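Uncharacterized N-acetyltransferase D2E76_00625 (Mycobacteroides abscessus, PDB 6YCA) is a GCN5-related N-acetyltransferase of the Eis family that binds acetyl-coenzyme A and does not modify aminoglycosides. Local coordinates at residues Y222-R234 with Y262-L274. Sequence-based numbering, arbitrary orientation.
Sequences YVVTHPDGYVRYR and YRALVGHLLDLDL. With ACO (acetyl coenzyme *a), chain M.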
ATOM      1  N   TYR A 222      25.912  10.806  11.831  1.00 20.89           N
ATOM      2  CA  TYR A 222      26.536  12.113  11.817  1.00 27.36           C
ATOM      3  C   TYR A 222      26.309  12.775  13.166  1.00 30.11           C
ATOM      4  O   TYR A 222      25.254  12.611  13.784  1.00 29.76           O
ATOM      5  CB  TYR A 222      25.936  12.968  10.704  1.00 30.00           C
ATOM      6  CG  TYR A 222      26.243  12.433   9.327  1.00 31.39           C
ATOM      7  CD1 TYR A 222      27.518  12.527   8.794  1.00 27.92           C
ATOM      8  CD2 TYR A 222      25.256  11.820   8.563  1.00 28.63           C
ATOM      9  CE1 TYR A 222      27.803  12.028   7.542  1.00 23.03           C
ATOM     10  CE2 TYR A 222      25.536  11.322   7.307  1.00 23.20           C
ATOM     11  CZ  TYR A 222      26.811  11.432   6.804  1.00 22.99           C
ATOM     12  OH  TYR A 222      27.100  10.942   5.559  1.00 25.88           O
ATOM     13  N   VAL A 223      27.320  13.495  13.640  1.00 33.10           N
ATOM     14  CA  VAL A 223      27.245  14.212  14.907  1.00 32.58           C
ATOM     15  C   VAL A 223      27.644  15.651  14.630  1.00 31.23           C
ATOM     16  O   VAL A 223      28.806  15.928  14.305  1.00 31.09           O
ATOM     17  CB  VAL A 223      28.129  13.596  15.998  1.00 29.53           C
ATOM     18  CG1 VAL A 223      27.953  14.367  17.300  1.00 26.58           C
ATOM     19  CG2 VAL A 223      27.791  12.136  16.198  1.00 26.92           C
ATOM     20  N   VAL A 224      26.687  16.557  14.754  1.00 28.57           N
ATOM     21  CA  VAL A 224      26.900  17.981  14.554  1.00 27.27           C
ATOM     22  C   VAL A 224      26.721  18.675  15.892  1.00 28.03           C
ATOM     23  O   VAL A 224      25.781  18.380  16.639  1.00 29.06           O
ATOM     24  CB  VAL A 224      25.934  18.524  13.486  1.00 25.85           C
ATOM     25  CG1 VAL A 224      25.945  20.038  13.473  1.00 26.97           C
ATOM     26  CG2 VAL A 224      26.320  17.965  12.123  1.00 21.26           C
ATOM     27  N   THR A 225      27.633  19.585  16.201  1.00 27.92           N
ATOM     28  CA  THR A 225      27.702  20.188  17.515  1.00 25.41           C
ATOM     29  C   THR A 225      27.456  21.689  17.436  1.00 28.62           C
ATOM     30  O   THR A 225      27.611  22.323  16.387  1.00 30.26           O
ATOM     31  CB  THR A 225      29.071  19.912  18.157  1.00 22.18           C
ATOM     32  OG1 THR A 225      29.058  20.341  19.521  1.00 32.09           O
ATOM     33  CG2 THR A 225      30.160  20.655  17.421  1.00 22.34           C
ATOM     34  N   HIS A 226      27.066  22.241  18.578  1.00 31.05           N
ATOM     35  CA  HIS A 226      26.927  23.656  18.874  1.00 30.44           C
ATOM     36  C   HIS A 226      27.575  23.890  20.230  1.00 35.09           C
ATOM     37  O   HIS A 226      27.712  22.947  21.016  1.00 45.33           O
ATOM     38  CB  HIS A 226      25.440  24.034  18.955  1.00 20.76           C
ATOM     39  CG  HIS A 226      25.196  25.498  19.162  1.00 22.31           C
ATOM     40  ND1 HIS A 226      25.133  26.073  20.414  1.00 23.76           N
ATOM     41  CD2 HIS A 226      25.004  26.506  18.279  1.00 23.16           C
ATOM     42  CE1 HIS A 226      24.918  27.369  20.294  1.00 22.72           C
ATOM     43  NE2 HIS A 226      24.829  27.657  19.009  1.00 23.95           N
ATOM     44  N   PRO A 227      28.042  25.113  20.516  1.00 28.55           N
ATOM     45  CA  PRO A 227      28.591  25.382  21.853  1.00 24.04           C
ATOM     46  C   PRO A 227      27.669  24.983  23.002  1.00 23.63           C
ATOM     47  O   PRO A 227      28.146  24.726  24.110  1.00 25.21           O
ATOM     48  CB  PRO A 227      28.843  26.892  21.824  1.00 25.11           C
ATOM     49  CG  PRO A 227      29.192  27.162  20.406  1.00 25.06           C
ATOM     50  CD  PRO A 227      28.361  26.203  19.573  1.00 27.40           C
ATOM     51  N   ASP A 228      26.359  24.896  22.757  1.00 22.70           N
ATOM     52  CA  ASP A 228      25.404  24.568  23.809  1.00 22.38           C
ATOM     53  C   ASP A 228      24.481  23.415  23.424  1.00 27.40           C
ATOM     54  O   ASP A 228      23.339  23.352  23.888  1.00 34.76           O
ATOM     55  CB  ASP A 228      24.598  25.795  24.231  1.00 22.86           C
ATOM     56  CG  ASP A 228      25.457  26.859  24.893  1.00 24.30           C
ATOM     57  OD1 ASP A 228      26.292  26.504  25.745  1.00 34.30           O
ATOM     58  OD2 ASP A 228      25.298  28.054  24.566  1.00 32.38           O
ATOM     59  N   GLY A 229      24.952  22.488  22.599  1.00 21.14           N
ATOM     60  CA  GLY A 229      24.152  21.326  22.260  1.00 19.74           C
ATOM     61  C   GLY A 229      24.740  20.573  21.087  1.00 23.24           C
ATOM     62  O   GLY A 229      25.785  20.938  20.543  1.00 33.26           O
ATOM     63  N   TYR A 230      24.035  19.511  20.696  1.00 18.79           N
ATOM     64  CA  TYR A 230      24.456  18.687  19.567  1.00 24.96           C
ATOM     65  C   TYR A 230      23.238  18.035  18.921  1.00 19.99           C
ATOM     66  O   TYR A 230      22.120  18.100  19.440  1.00 17.46           O
ATOM     67  CB  TYR A 230      25.489  17.621  19.980  1.00 19.14           C
ATOM     68  CG  TYR A 230      24.945  16.521  20.868  1.00 18.89           C
ATOM     69  CD1 TYR A 230      24.305  15.415  20.323  1.00 21.98           C
ATOM     70  CD2 TYR A 230      25.094  16.571  22.249  1.00 23.17           C
ATOM     71  CE1 TYR A 230      23.807  14.403  21.125  1.00 31.59           C
ATOM     72  CE2 TYR A 230      24.603  15.558  23.064  1.00 29.03           C
ATOM     73  CZ  TYR A 230      23.960  14.475  22.495  1.00 31.74           C
ATOM     74  OH  TYR A 230      23.466  13.458  23.285  1.00 26.62           O
ATOM     75  N   VAL A 231      23.473  17.385  17.781  1.00 18.50           N
ATOM     76  CA  VAL A 231      22.419  16.658  17.078  1.00 19.05           C
ATOM     77  C   VAL A 231      23.039  15.476  16.339  1.00 20.49           C
ATOM     78  O   VAL A 231      24.056  15.623  15.657  1.00 21.57           O
ATOM     79  CB  VAL A 231      21.611  17.564  16.121  1.00 17.06           C
ATOM     80  CG1 VAL A 231      22.516  18.235  15.114  1.00 17.53           C
ATOM     81  CG2 VAL A 231      20.538  16.766  15.418  1.00 17.48           C
ATOM     82  N   ARG A 232      22.432  14.300  16.502  1.00 19.14           N
ATOM     83  CA  ARG A 232      22.813  13.079  15.801  1.00 17.87           C
ATOM     84  C   ARG A 232      21.745  12.741  14.773  1.00 17.59           C
ATOM     85  O   ARG A 232      20.550  12.780  15.083  1.00 20.66           O
ATOM     86  CB  ARG A 232      22.910  11.909  16.775  1.00 21.31           C
ATOM     87  CG  ARG A 232      24.186  11.790  17.556  1.00 28.92           C
ATOM     88  CD  ARG A 232      24.007  10.689  18.583  1.00 32.43           C
ATOM     89  NE  ARG A 232      23.564   9.441  17.965  1.00 32.25           N
ATOM     90  CZ  ARG A 232      24.289   8.330  17.914  1.00 33.58           C
ATOM     91  NH1 ARG A 232      25.493   8.293  18.472  1.00 37.75           N
ATOM     92  NH2 ARG A 232      23.795   7.246  17.330  1.00 28.36           N
ATOM     93  N   TYR A 233      22.168  12.406  13.558  1.00 18.06           N
ATOM     94  CA  TYR A 233      21.224  12.011  12.519  1.00 18.54           C
ATOM     95  C   TYR A 233      21.844  10.966  11.602  1.00 18.95           C
ATOM     96  O   TYR A 233      23.060  10.941  11.396  1.00 21.54           O
ATOM     97  CB  TYR A 233      20.678  13.208  11.725  1.00 18.64           C
ATOM     98  CG  TYR A 233      21.726  14.101  11.100  1.00 18.08           C
ATOM     99  CD1 TYR A 233      22.292  15.150  11.817  1.00 17.96           C
ATOM    100  CD2 TYR A 233      22.146  13.900   9.792  1.00 18.69           C
ATOM    101  CE1 TYR A 233      23.247  15.976  11.242  1.00 19.73           C
ATOM    102  CE2 TYR A 233      23.096  14.717   9.212  1.00 19.12           C
ATOM    103  CZ  TYR A 233      23.646  15.752   9.940  1.00 21.00           C
ATOM    104  OH  TYR A 233      24.595  16.562   9.360  1.00 22.59           O
ATOM    105  N   ARG A 234      20.988  10.111  11.042  1.00 19.74           N
ATOM    106  CA  ARG A 234      21.416   8.989  10.223  1.00 24.18           C
ATOM    107  C   ARG A 234      20.610   8.924   8.932  1.00 26.83           C
ATOM    108  O   ARG A 234      19.383   9.083   8.955  1.00 31.09           O
ATOM    109  CB  ARG A 234      21.203   7.685  11.006  1.00 30.48           C
ATOM    110  CG  ARG A 234      22.174   6.569  10.660  1.00 40.67           C
ATOM    111  CD  ARG A 234      22.033   5.404  11.633  1.00 45.95           C
ATOM    112  NE  ARG A 234      22.493   5.782  12.969  1.00 46.57           N
ATOM    113  CZ  ARG A 234      22.782   4.922  13.943  1.00 44.67           C
ATOM    114  NH1 ARG A 234      23.195   5.371  15.120  1.00 42.99           N
ATOM    115  NH2 ARG A 234      22.668   3.615  13.744  1.00 44.74           N
ATOM    116  N   TYR A 262      19.097  25.403  20.022  1.00 21.14           N
ATOM    117  CA  TYR A 262      17.972  24.715  19.396  1.00 18.47           C
ATOM    118  C   TYR A 262      17.779  25.180  17.957  1.00 19.47           C
ATOM    119  O   TYR A 262      17.693  24.362  17.033  1.00 18.18           O
ATOM    120  CB  TYR A 262      16.697  24.948  20.208  1.00 18.52           C
ATOM    121  CG  TYR A 262      15.452  24.356  19.580  1.00 17.91           C
ATOM    122  CD1 TYR A 262      15.169  23.000  19.705  1.00 17.19           C
ATOM    123  CD2 TYR A 262      14.559  25.145  18.861  1.00 20.21           C
ATOM    124  CE1 TYR A 262      14.033  22.445  19.139  1.00 17.12           C
ATOM    125  CE2 TYR A 262      13.420  24.600  18.285  1.00 22.21           C
ATOM    126  CZ  TYR A 262      13.164  23.246  18.428  1.00 20.00           C
ATOM    127  OH  TYR A 262      12.039  22.688  17.861  1.00 17.68           O
ATOM    128  N   ARG A 263      17.719  26.499  17.747  1.00 21.23           N
ATOM    129  CA  ARG A 263      17.500  27.019  16.400  1.00 19.47           C
ATOM    130  C   ARG A 263      18.682  26.724  15.487  1.00 19.64           C
ATOM    131  O   ARG A 263      18.492  26.359  14.321  1.00 24.60           O
ATOM    132  CB  ARG A 263      17.179  28.513  16.445  1.00 20.49           C
ATOM    133  CG  ARG A 263      15.841  28.840  17.095  1.00 21.67           C
ATOM    134  CD  ARG A 263      15.543  30.321  17.000  1.00 23.05           C
ATOM    135  NE  ARG A 263      16.512  31.096  17.765  1.00 31.03           N
ATOM    136  CZ  ARG A 263      16.313  31.535  19.006  1.00 40.78           C
ATOM    137  NH1 ARG A 263      15.167  31.282  19.625  1.00 40.61           N
ATOM    138  NH2 ARG A 263      17.256  32.233  19.627  1.00 45.18           N
ATOM    139  N   ALA A 264      19.909  26.859  16.000  1.00 19.83           N
ATOM    140  CA  ALA A 264      21.080  26.587  15.172  1.00 19.96           C
ATOM    141  C   ALA A 264      21.126  25.124  14.753  1.00 20.80           C
ATOM    142  O   ALA A 264      21.379  24.814  13.583  1.00 24.69           O
ATOM    143  CB  ALA A 264      22.352  26.977  15.917  1.00 20.65           C
ATOM    144  N   LEU A 265      20.853  24.208  15.688  1.00 21.31           N
ATOM    145  CA  LEU A 265      20.880  22.784  15.361  1.00 20.95           C
ATOM    146  C   LEU A 265      19.760  22.405  14.403  1.00 19.70           C
ATOM    147  O   LEU A 265      19.990  21.666  13.440  1.00 21.26           O
ATOM    148  CB  LEU A 265      20.820  21.944  16.633  1.00 21.36           C
ATOM    149  CG  LEU A 265      22.097  21.990  17.464  1.00 18.22           C
ATOM    150  CD1 LEU A 265      21.891  21.284  18.786  1.00 18.03           C
ATOM    151  CD2 LEU A 265      23.228  21.359  16.680  1.00 18.44           C
ATOM    152  N   VAL A 266      18.541  22.883  14.658  1.00 21.47           N
ATOM    153  CA  VAL A 266      17.437  22.625  13.734  1.00 22.56           C
ATOM    154  C   VAL A 266      17.704  23.277  12.383  1.00 23.42           C
ATOM    155  O   VAL A 266      17.456  22.678  11.327  1.00 20.19           O
ATOM    156  CB  VAL A 266      16.108  23.103  14.347  1.00 19.53           C
ATOM    157  CG1 VAL A 266      15.006  23.090  13.302  1.00 19.87           C
ATOM    158  CG2 VAL A 266      15.734  22.226  15.526  1.00 16.70           C
ATOM    159  N   GLY A 267      18.222  24.509  12.396  1.00 23.10           N
ATOM    160  CA  GLY A 267      18.558  25.179  11.154  1.00 22.33           C
ATOM    161  C   GLY A 267      19.602  24.444  10.339  1.00 20.59           C
ATOM    162  O   GLY A 267      19.545  24.449   9.107  1.00 27.13           O
ATOM    163  N   HIS A 268      20.554  23.788  11.007  1.00 18.73           N
ATOM    164  CA  HIS A 268      21.530  22.978  10.288  1.00 18.87           C
ATOM    165  C   HIS A 268      20.839  21.892   9.478  1.00 21.27           C
ATOM    166  O   HIS A 268      21.194  21.650   8.317  1.00 22.95           O
ATOM    167  CB  HIS A 268      22.512  22.336  11.268  1.00 18.81           C
ATOM    168  CG  HIS A 268      23.326  21.238  10.659  1.00 18.96           C
ATOM    169  ND1 HIS A 268      24.485  21.474   9.949  1.00 21.25           N
ATOM    170  CD2 HIS A 268      23.130  19.898  10.623  1.00 18.64           C
ATOM    171  CE1 HIS A 268      24.976  20.326   9.518  1.00 19.78           C
ATOM    172  NE2 HIS A 268      24.169  19.355   9.909  1.00 19.19           N
ATOM    173  N   LEU A 269      19.845  21.232  10.077  1.00 24.98           N
ATOM    174  CA  LEU A 269      19.102  20.186   9.383  1.00 21.58           C
ATOM    175  C   LEU A 269      18.300  20.759   8.223  1.00 22.69           C
ATOM    176  O   LEU A 269      18.265  20.172   7.136  1.00 28.07           O
ATOM    177  CB  LEU A 269      18.189  19.470  10.378  1.00 17.14           C
ATOM    178  CG  LEU A 269      18.903  18.723  11.509  1.00 16.92           C
ATOM    179  CD1 LEU A 269      17.914  18.222  12.543  1.00 19.54           C
ATOM    180  CD2 LEU A 269      19.702  17.555  10.941  1.00 17.18           C
ATOM    181  N   LEU A 270      17.658  21.911   8.426  1.00 20.61           N
ATOM    182  CA  LEU A 270      16.846  22.486   7.362  1.00 21.90           C
ATOM    183  C   LEU A 270      17.680  22.922   6.167  1.00 21.23           C
ATOM    184  O   LEU A 270      17.151  22.996   5.055  1.00 26.64           O
ATOM    185  CB  LEU A 270      16.049  23.679   7.892  1.00 23.76           C
ATOM    186  CG  LEU A 270      15.133  23.423   9.091  1.00 21.02           C
ATOM    187  CD1 LEU A 270      14.457  24.712   9.515  1.00 19.26           C
ATOM    188  CD2 LEU A 270      14.101  22.353   8.770  1.00 17.87           C
ATOM    189  N   ASP A 271      18.976  23.143   6.358  1.00 21.90           N
ATOM    190  CA  ASP A 271      19.855  23.640   5.311  1.00 26.51           C
ATOM    191  C   ASP A 271      20.747  22.546   4.734  1.00 29.00           C
ATOM    192  O   ASP A 271      21.640  22.844   3.933  1.00 35.16           O
ATOM    193  CB  ASP A 271      20.725  24.767   5.872  1.00 34.05           C
ATOM    194  CG  ASP A 271      21.221  25.717   4.802  1.00 47.03           C
ATOM    195  OD1 ASP A 271      20.650  25.729   3.692  1.00 52.71           O
ATOM    196  OD2 ASP A 271      22.199  26.444   5.069  1.00 53.28           O
ATOM    197  N   LEU A 272      20.520  21.292   5.118  1.00 22.76           N
ATOM    198  CA  LEU A 272      21.336  20.178   4.653  1.00 20.16           C
ATOM    199  C   LEU A 272      20.954  19.791   3.229  1.00 24.41           C
ATOM    200  O   LEU A 272      19.811  19.401   2.971  1.00 28.37           O
ATOM    201  CB  LEU A 272      21.146  18.980   5.575  1.00 19.58           C
ATOM    202  CG  LEU A 272      22.399  18.485   6.283  1.00 23.04           C
ATOM    203  CD1 LEU A 272      22.053  17.980   7.675  1.00 34.92           C
ATOM    204  CD2 LEU A 272      23.062  17.409   5.461  1.00 23.84           C
ATOM    205  N   ASP A 273      21.917  19.868   2.317  1.00 26.51           N
ATOM    206  CA  ASP A 273      21.647  19.620   0.910  1.00 27.89           C
ATOM    207  C   ASP A 273      21.410  18.133   0.675  1.00 30.55           C
ATOM    208  O   ASP A 273      21.918  17.279   1.408  1.00 30.42           O
ATOM    209  CB  ASP A 273      22.838  20.069   0.070  1.00 30.99           C
ATOM    210  CG  ASP A 273      22.920  21.569  -0.063  1.00 38.58           C
ATOM    211  OD1 ASP A 273      21.903  22.188  -0.446  1.00 45.54           O
ATOM    212  OD2 ASP A 273      23.995  22.132   0.235  1.00 38.71           O
ATOM    213  N   LEU A 274      20.619  17.839  -0.360  1.00 31.32           N
ATOM    214  CA  LEU A 274      20.241  16.486  -0.769  1.00 28.75           C
ATOM    215  C   LEU A 274      19.222  15.815   0.142  1.00 29.90           C
ATOM    216  O   LEU A 274      18.734  14.728  -0.185  1.00 37.03           O
ATOM    217  CB  LEU A 274      21.457  15.566  -0.926  1.00 24.15           C
ATOM    218  CG  LEU A 274      22.234  15.609  -2.234  1.00 25.23           C
ATOM    219  CD1 LEU A 274      23.313  14.556  -2.201  1.00 25.88           C
ATOM    220  CD2 LEU A 274      21.298  15.395  -3.408  1.00 30.57           C
TER
HETATM  221  N1A ACO M 501      19.916  23.153  -4.854  1.00 37.82           N
HETATM  222  C2A ACO M 501      19.588  24.337  -5.387  1.00 36.22           C
HETATM  223  N3A ACO M 501      20.416  25.312  -5.786  1.00 38.02           N
HETATM  224  C4A ACO M 501      21.755  25.120  -5.646  1.00 42.56           C
HETATM  225  C5A ACO M 501      22.217  23.919  -5.102  1.00 41.25           C
HETATM  226  C6A ACO M 501      21.233  22.885  -4.684  1.00 38.31           C
HETATM  227  N6A ACO M 501      21.658  21.715  -4.148  1.00 35.47           N
HETATM  228  N7A ACO M 501      23.559  23.967  -5.064  1.00 42.75           N
HETATM  229  C8A ACO M 501      23.927  25.164  -5.574  1.00 43.64           C
HETATM  230  N9A ACO M 501      22.836  25.863  -5.924  1.00 43.51           N
HETATM  231  C1B ACO M 501      22.854  27.218  -6.531  1.00 43.48           C
HETATM  232  C2B ACO M 501      23.156  28.282  -5.482  1.00 45.59           C
HETATM  233  O2B ACO M 501      21.942  28.764  -4.899  1.00 48.16           O
HETATM  234  C3B ACO M 501      23.770  29.354  -6.384  1.00 46.19           C
HETATM  235  O3B ACO M 501      22.719  30.056  -7.033  1.00 51.54           O
HETATM  236  P3B ACO M 501      22.783  31.658  -7.129  1.00 57.51           P
HETATM  237  O7A ACO M 501      22.825  32.214  -5.726  1.00 59.35           O
HETATM  238  O8A ACO M 501      24.037  32.038  -7.878  1.00 56.78           O
HETATM  239  O9A ACO M 501      21.555  32.151  -7.862  1.00 58.63           O
HETATM  240  C4B ACO M 501      24.513  28.558  -7.453  1.00 44.45           C
HETATM  241  O4B ACO M 501      23.889  27.279  -7.514  1.00 43.22           O
HETATM  242  C5B ACO M 501      26.006  28.466  -7.153  1.00 42.09           C
HETATM  243  O5B ACO M 501      26.139  28.017  -5.811  1.00 39.42           O
HETATM  244  P1A ACO M 501      27.544  27.826  -5.064  1.00 30.96           P
HETATM  245  O1A ACO M 501      27.612  28.747  -3.870  1.00 24.82           O
HETATM  246  O2A ACO M 501      28.677  28.075  -6.032  1.00 28.03           O
HETATM  247  O3A ACO M 501      27.554  26.293  -4.588  1.00 36.30           O
HETATM  248  P2A ACO M 501      27.821  25.562  -3.181  1.00 42.76           P
HETATM  249  O4A ACO M 501      29.129  26.028  -2.578  1.00 41.26           O
HETATM  250  O5A ACO M 501      26.664  25.871  -2.260  1.00 49.55           O
HETATM  251  O6A ACO M 501      27.861  23.981  -3.473  1.00 36.59           O
HETATM  252  CBP ACO M 501      26.832  21.880  -4.005  1.00 32.91           C
HETATM  253  CCP ACO M 501      26.816  23.381  -4.233  1.00 32.57           C
HETATM  254  CDP ACO M 501      28.226  21.335  -4.282  1.00 34.13           C
HETATM  255  CEP ACO M 501      25.831  21.215  -4.937  1.00 27.61           C
HETATM  256  CAP ACO M 501      26.469  21.651  -2.536  1.00 36.18           C
HETATM  257  OAP ACO M 501      25.145  22.149  -2.302  1.00 34.19           O
HETATM  258  C9P ACO M 501      26.525  20.203  -2.132  1.00 36.86           C
HETATM  259  O9P ACO M 501      27.553  19.723  -1.681  1.00 31.44           O
HETATM  260  N8P ACO M 501      25.394  19.515  -2.274  1.00 40.69           N
HETATM  261  C7P ACO M 501      25.256  18.116  -1.908  1.00 41.77           C
HETATM  262  C6P ACO M 501      26.193  17.183  -2.665  1.00 40.38           C
HETATM  263  C5P ACO M 501      25.900  17.140  -4.146  1.00 42.77           C
HETATM  264  O5P ACO M 501      24.750  17.195  -4.550  1.00 43.67           O
HETATM  265  N4P ACO M 501      26.946  17.054  -4.962  1.00 45.72           N
HETATM  266  C3P ACO M 501      26.750  16.966  -6.393  1.00 51.20           C
HETATM  267  C2P ACO M 501      26.993  15.553  -6.905  1.00 55.49           C
HETATM  268  S1P ACO M 501      26.769  15.483  -8.651  1.00 60.14           S
HETATM  269  C   ACO M 501      28.212  14.746  -9.081  1.00 61.80           C
HETATM  270  O   ACO M 501      28.818  14.076  -8.259  1.00 61.51           O
HETATM  271  CH3 ACO M 501      28.745  14.919 -10.472  1.00 61.03           C
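Tyr-233 reaches from strand 229-234 to the end of helix 262-270. From CB, its CG stands between the backbone N and the carbonyl carbon (chi1 55°), which turns the ring toward the helix. Leu-269 CD2 lies over one face of the ring, nearest Tyr-233 CD1 (3.6 Å) and also near CG. Tyr-222 CB, from the paired strand, packs on the opposite face. The ring thus lies between the partner strand and the helix. Farther out, Tyr-233 CZ meets Leu-272 CD1 at 3.6 Å. At the tip, Tyr-233 OH makes a nearly straight hydrogen bond with His-268 NE2 (2.9 Å, 178°), at the edge of the imidazole. The same OH also bonds Arg-44 of a second subunit, so one oxygen links hairpin, helix and subunit interface.

Val-224 CG1 sits squarely over the His-268 ring, 3.9 Å from its centroid, in a CH-pi contact. Toward the turn, Leu-265 packs against both strands of the hairpin. Its CD2 touches Val-231 CG1 at 3.6 Å, and CD1 lies against the Tyr-230 backbone. His-226 CD2 rests on Ala-264 CB. Beyond the helix, Asp-273 OD2 accepts a hydrogen bond from OAP of an acetyl-CoA (2.8 Å) that is also hydrogen-bonded to several residues of the second subunit. The helix runs at 28° to strand 229-234. This is alpha/beta packing of a helix on a beta-hairpin, within the second GNAT-family domain of an Eis-type acetyltransferase.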